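Long-range contact in CREG-like beta-barrel domain-containing protein (Agrobacterium tumefaciens, PDB 3DNH), which is of unknown function but has a CREG-like beta-barrel related to pyridoxamine 5'-phosphate oxidases, a fold that in many relatives binds FMN: residues 175-189 with 238-250. Sequence-based numbering, arbitrary orientation.
Sequences DLSGAEELMAAAESE and AERVETLKQFEKA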
loop_
_atom_site.group_PDB
_atom_site.type_symbol
_atom_site.label_atom_id
_atom_site.label_comp_id
_atom_site.label_asym_id
_atom_site.label_seq_id
_atom_site.Cartn_x
_atom_site.Cartn_y
_atom_site.Cartn_z
ATOM N N ASP A 175 17.237 -8.787 18.976
ATOM C CA ASP A 175 18.562 -9.250 19.328
ATOM C C ASP A 175 18.561 -10.753 19.641
ATOM O O ASP A 175 17.890 -11.207 20.574
ATOM C CB ASP A 175 19.073 -8.432 20.508
ATOM C CG ASP A 175 20.536 -8.693 20.828
ATOM O OD1 ASP A 175 21.184 -9.547 20.172
ATOM O OD2 ASP A 175 21.042 -8.011 21.746
ATOM N N LEU A 176 19.346 -11.515 18.872
ATOM C CA LEU A 176 19.380 -12.977 19.016
ATOM C C LEU A 176 20.539 -13.478 19.893
ATOM O O LEU A 176 20.566 -14.653 20.244
ATOM C CB LEU A 176 19.356 -13.698 17.658
ATOM C CG LEU A 176 18.217 -13.377 16.641
ATOM C CD1 LEU A 176 18.335 -14.226 15.373
ATOM C CD2 LEU A 176 16.831 -13.475 17.210
ATOM N N SER A 177 21.478 -12.585 20.229
ATOM C CA SER A 177 22.622 -12.866 21.123
ATOM C C SER A 177 22.131 -13.303 22.468
ATOM O O SER A 177 21.208 -12.694 22.995
ATOM C CB SER A 177 23.427 -11.599 21.359
ATOM O OG SER A 177 23.678 -10.980 20.134
ATOM N N GLY A 178 22.727 -14.349 23.028
ATOM C CA GLY A 178 22.298 -14.844 24.343
ATOM C C GLY A 178 21.183 -15.870 24.254
ATOM O O GLY A 178 20.969 -16.620 25.198
ATOM N N ALA A 179 20.505 -15.924 23.109
ATOM C CA ALA A 179 19.344 -16.816 22.869
ATOM C C ALA A 179 19.589 -17.974 21.890
ATOM O O ALA A 179 18.627 -18.559 21.401
ATOM C CB ALA A 179 18.140 -16.006 22.376
ATOM N N GLU A 180 20.853 -18.343 21.653
ATOM C CA GLU A 180 21.147 -19.440 20.713
ATOM C C GLU A 180 20.413 -20.741 21.030
ATOM O O GLU A 180 19.994 -21.432 20.111
ATOM C CB GLU A 180 22.650 -19.703 20.549
ATOM C CG GLU A 180 23.534 -19.252 21.695
ATOM C CD GLU A 180 23.641 -17.739 21.788
ATOM O OE1 GLU A 180 23.139 -17.191 22.780
ATOM O OE2 GLU A 180 24.205 -17.096 20.876
ATOM N N GLU A 181 20.248 -21.071 22.320
ATOM C CA GLU A 181 19.477 -22.262 22.714
ATOM C C GLU A 181 18.027 -22.248 22.204
ATOM O O GLU A 181 17.560 -23.240 21.615
ATOM C CB GLU A 181 19.527 -22.499 24.237
ATOM C CG GLU A 181 18.219 -23.127 24.755
ATOM C CD GLU A 181 18.381 -24.086 25.917
ATOM O OE1 GLU A 181 19.509 -24.185 26.458
ATOM O OE2 GLU A 181 17.374 -24.744 26.279
ATOM N N LEU A 182 17.307 -21.143 22.428
ATOM C CA LEU A 182 15.942 -20.966 21.869
ATOM C C LEU A 182 15.923 -21.057 20.343
ATOM O O LEU A 182 15.051 -21.689 19.738
ATOM C CB LEU A 182 15.408 -19.579 22.247
ATOM C CG LEU A 182 14.030 -19.226 21.687
ATOM C CD1 LEU A 182 12.942 -20.042 22.380
ATOM C CD2 LEU A 182 13.745 -17.724 21.839
HETATM N N MSE A 183 16.881 -20.378 19.727
HETATM C CA MSE A 183 16.925 -20.283 18.268
HETATM C C MSE A 183 17.269 -21.648 17.662
HETATM O O MSE A 183 16.750 -21.996 16.607
HETATM C CB MSE A 183 17.913 -19.178 17.838
HETATM C CG MSE A 183 17.516 -17.739 18.332
HETATM SE SE MSE A 183 15.543 -17.331 18.256
HETATM C CE MSE A 183 15.187 -17.452 16.343
ATOM N N ALA A 184 18.125 -22.419 18.342
ATOM C CA ALA A 184 18.385 -23.804 17.944
ATOM C C ALA A 184 17.109 -24.675 18.028
ATOM O O ALA A 184 16.996 -25.673 17.323
ATOM C CB ALA A 184 19.526 -24.412 18.772
ATOM N N ALA A 185 16.141 -24.277 18.839
ATOM C CA ALA A 185 14.879 -25.064 19.004
ATOM C C ALA A 185 13.649 -24.431 18.367
ATOM O O ALA A 185 12.568 -25.052 18.325
ATOM C CB ALA A 185 14.611 -25.339 20.469
ATOM N N ALA A 186 13.800 -23.222 17.829
ATOM C CA ALA A 186 12.637 -22.437 17.445
ATOM C C ALA A 186 11.840 -23.115 16.329
ATOM O O ALA A 186 10.608 -23.012 16.301
ATOM C CB ALA A 186 13.045 -21.064 17.040
ATOM N N GLU A 187 12.534 -23.773 15.398
ATOM C CA GLU A 187 11.835 -24.431 14.278
ATOM C C GLU A 187 11.021 -25.672 14.739
ATOM O O GLU A 187 9.860 -25.856 14.362
ATOM C CB GLU A 187 12.836 -24.770 13.178
ATOM C CG GLU A 187 12.326 -24.541 11.744
ATOM C CD GLU A 187 11.638 -23.174 11.562
ATOM O OE1 GLU A 187 12.257 -22.156 11.953
ATOM O OE2 GLU A 187 10.481 -23.126 11.054
ATOM N N SER A 188 11.625 -26.494 15.593
ATOM C CA SER A 188 10.946 -27.683 16.091
ATOM C C SER A 188 9.887 -27.335 17.144
ATOM O O SER A 188 8.875 -28.027 17.244
ATOM C CB SER A 188 11.948 -28.696 16.636
ATOM O OG SER A 188 12.645 -28.126 17.718
ATOM N N GLU A 189 10.097 -26.269 17.910
ATOM C CA GLU A 189 9.007 -25.772 18.765
ATOM C C GLU A 189 7.794 -25.274 17.976
ATOM O O GLU A 189 6.671 -25.602 18.335
ATOM C CB GLU A 189 9.486 -24.707 19.744
ATOM C CG GLU A 189 10.323 -25.293 20.862
ATOM C CD GLU A 189 9.517 -26.240 21.725
ATOM O OE1 GLU A 189 8.765 -25.754 22.589
ATOM O OE2 GLU A 189 9.616 -27.464 21.536
ATOM N N ALA A 238 5.991 -11.383 27.977
ATOM C CA ALA A 238 6.128 -10.420 29.063
ATOM C C ALA A 238 7.599 -10.124 29.400
ATOM O O ALA A 238 7.919 -9.030 29.819
ATOM C CB ALA A 238 5.340 -10.851 30.338
ATOM N N GLU A 239 8.471 -11.116 29.261
ATOM C CA GLU A 239 9.898 -10.879 29.391
ATOM C C GLU A 239 10.671 -11.674 28.344
ATOM O O GLU A 239 10.125 -12.605 27.754
ATOM C CB GLU A 239 10.413 -11.097 30.830
ATOM C CG GLU A 239 10.231 -12.487 31.373
ATOM C CD GLU A 239 10.563 -12.567 32.852
ATOM O OE1 GLU A 239 10.345 -13.650 33.447
ATOM O OE2 GLU A 239 11.039 -11.560 33.421
ATOM N N ARG A 240 11.917 -11.247 28.084
ATOM C CA ARG A 240 12.733 -11.758 26.975
ATOM C C ARG A 240 13.029 -13.210 27.270
ATOM O O ARG A 240 13.306 -13.563 28.407
ATOM C CB ARG A 240 14.056 -10.958 26.878
ATOM C CG ARG A 240 15.054 -11.440 25.827
ATOM C CD ARG A 240 16.408 -10.664 25.884
ATOM N NE ARG A 240 17.435 -11.395 25.139
ATOM C CZ ARG A 240 17.562 -11.371 23.814
ATOM N NH1 ARG A 240 16.727 -10.656 23.073
ATOM N NH2 ARG A 240 18.501 -12.090 23.232
ATOM N N VAL A 241 13.011 -14.045 26.246
ATOM C CA VAL A 241 13.147 -15.505 26.418
ATOM C C VAL A 241 14.452 -15.979 25.738
ATOM O O VAL A 241 14.758 -15.581 24.620
ATOM C CB VAL A 241 11.888 -16.229 25.854
ATOM C CG1 VAL A 241 12.167 -17.699 25.598
ATOM C CG2 VAL A 241 10.721 -16.064 26.855
ATOM N N GLU A 242 15.246 -16.792 26.435
ATOM C CA GLU A 242 16.587 -17.119 25.902
ATOM C C GLU A 242 16.841 -18.612 25.758
ATOM O O GLU A 242 17.661 -19.053 24.941
ATOM C CB GLU A 242 17.676 -16.440 26.741
ATOM C CG GLU A 242 17.883 -14.985 26.323
ATOM C CD GLU A 242 19.038 -14.335 27.039
ATOM O OE1 GLU A 242 19.475 -14.844 28.115
ATOM O OE2 GLU A 242 19.508 -13.295 26.521
ATOM N N THR A 243 16.052 -19.377 26.500
ATOM C CA THR A 243 16.200 -20.819 26.560
ATOM C C THR A 243 14.883 -21.504 26.352
ATOM O O THR A 243 13.799 -20.883 26.413
ATOM C CB THR A 243 16.773 -21.276 27.929
ATOM O OG1 THR A 243 15.823 -20.991 28.967
ATOM C CG2 THR A 243 18.097 -20.583 28.229
ATOM N N LEU A 244 14.961 -22.808 26.122
ATOM C CA LEU A 244 13.750 -23.587 25.938
ATOM C C LEU A 244 12.941 -23.620 27.236
ATOM O O LEU A 244 11.717 -23.460 27.207
ATOM C CB LEU A 244 14.085 -25.010 25.482
ATOM C CG LEU A 244 12.876 -25.902 25.189
ATOM C CD1 LEU A 244 12.229 -25.483 23.877
ATOM C CD2 LEU A 244 13.334 -27.334 25.096
ATOM N N LYS A 245 13.623 -23.848 28.361
ATOM C CA LYS A 245 12.965 -23.811 29.666
ATOM C C LYS A 245 12.193 -22.508 29.827
ATOM O O LYS A 245 11.038 -22.534 30.239
ATOM C CB LYS A 245 13.954 -23.969 30.839
ATOM C CG LYS A 245 13.222 -24.253 32.150
ATOM C CD LYS A 245 14.104 -24.903 33.226
ATOM C CE LYS A 245 13.267 -25.834 34.088
ATOM N NZ LYS A 245 12.560 -26.849 33.248
ATOM N N GLN A 246 12.828 -21.383 29.479
ATOM C CA GLN A 246 12.202 -20.076 29.613
ATOM C C GLN A 246 11.033 -19.937 28.651
ATOM O O GLN A 246 10.015 -19.350 28.997
ATOM C CB GLN A 246 13.205 -18.932 29.440
ATOM C CG GLN A 246 14.263 -18.841 30.558
ATOM C CD GLN A 246 15.321 -17.796 30.262
ATOM O OE1 GLN A 246 15.429 -17.291 29.143
ATOM N NE2 GLN A 246 16.116 -17.463 31.271
ATOM N N PHE A 247 11.163 -20.481 27.437
ATOM C CA PHE A 247 10.052 -20.433 26.486
ATOM C C PHE A 247 8.810 -21.178 27.011
ATOM O O PHE A 247 7.701 -20.636 27.034
ATOM C CB PHE A 247 10.464 -21.052 25.168
ATOM C CG PHE A 247 9.377 -21.076 24.174
ATOM C CD1 PHE A 247 8.862 -19.882 23.671
ATOM C CD2 PHE A 247 8.884 -22.281 23.682
ATOM C CE1 PHE A 247 7.831 -19.877 22.730
ATOM C CE2 PHE A 247 7.856 -22.275 22.711
ATOM C CZ PHE A 247 7.350 -21.068 22.241
ATOM N N GLU A 248 9.016 -22.443 27.373
ATOM C CA GLU A 248 7.965 -23.300 27.910
ATOM C C GLU A 248 7.272 -22.646 29.127
ATOM O O GLU A 248 6.047 -22.749 29.277
ATOM C CB GLU A 248 8.545 -24.699 28.214
ATOM C CG GLU A 248 7.670 -25.662 29.082
ATOM C CD GLU A 248 8.483 -26.776 29.770
ATOM O OE1 GLU A 248 9.737 -26.751 29.659
ATOM O OE2 GLU A 248 7.879 -27.659 30.448
ATOM N N LYS A 249 8.035 -21.965 29.984
ATOM C CA LYS A 249 7.437 -21.298 31.159
ATOM C C LYS A 249 6.557 -20.147 30.709
ATOM O O LYS A 249 5.398 -20.059 31.092
ATOM C CB LYS A 249 8.491 -20.740 32.118
ATOM C CG LYS A 249 9.484 -21.744 32.716
ATOM C CD LYS A 249 8.859 -22.812 33.633
ATOM C CE LYS A 249 8.514 -24.094 32.836
ATOM N NZ LYS A 249 9.633 -24.504 31.897
ATOM N N ALA A 250 7.153 -19.246 29.934
ATOM C CA ALA A 250 6.448 -18.154 29.271
ATOM C C ALA A 250 5.179 -18.615 28.541
ATOM O O ALA A 250 4.146 -17.961 28.634
ATOM C CB ALA A 250 7.382 -17.445 28.270
HETATM O O HOH W 1 20.512 -19.488 25.150
#
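Arg240 reaches the residue just before the turn that leads into helix 180-194 with an extended chain, CG anti to the backbone N (chi1 176°), and closes end-on around one carbonyl oxygen: NH1 lies 2.8 Å and NH2 2.9 Å from Asp175 O, which sits in the guanidinium plane. NE spends its hydrogen on Glu242 OE2 in a nearly straight salt bridge (172°), so the guanidinium is held at two edges and its rotation is fixed. The Glu242 chain in turn lies against Gly178, in the type II turn from Leu176 to Ala179.

At the start of that helix, Leu182 N donates to Glu242 O at 3.3 Å, coming from above the carbonyl plane. One water accepts from Glu181 N and donates to both Glu242 O and Gly178 O, stitching the two backbones together. Glu181 works in the reverse sense: its bent chain passes CG over Thr243 and brings OE2 within 3.1 Å of Leu244 N, a first-turn amide of helix 244-254, whose N-cap Thr243 forms a capping box with Gln246.

Leu182 packs against Val241 and Phe247, crossing both at about right angles, with CD1 3.9 Å from Phe247 CB. CD2 rests near Val241 O, a buried carbonyl without a polar partner. Further along, the Glu189 carboxylate stands almost perpendicular to the Phe247 ring, and OE1 meets the ring edge in plane, 3.6 Å from CE2; this oxygen also forms a salt bridge with Arg192. Leu244 CD1 touches Glu189 CD at 3.5 Å and Ala185 CB.

Glu189 and Phe247 both touch Ile219 of strand 215-220, which places the junction against the three-stranded antiparallel sheet, outside the six-stranded barrel. The segments 180-189 and 244-250 run at 66° to each other in a helix-helix junction fastened by reciprocal bonds at the two helix N-termini.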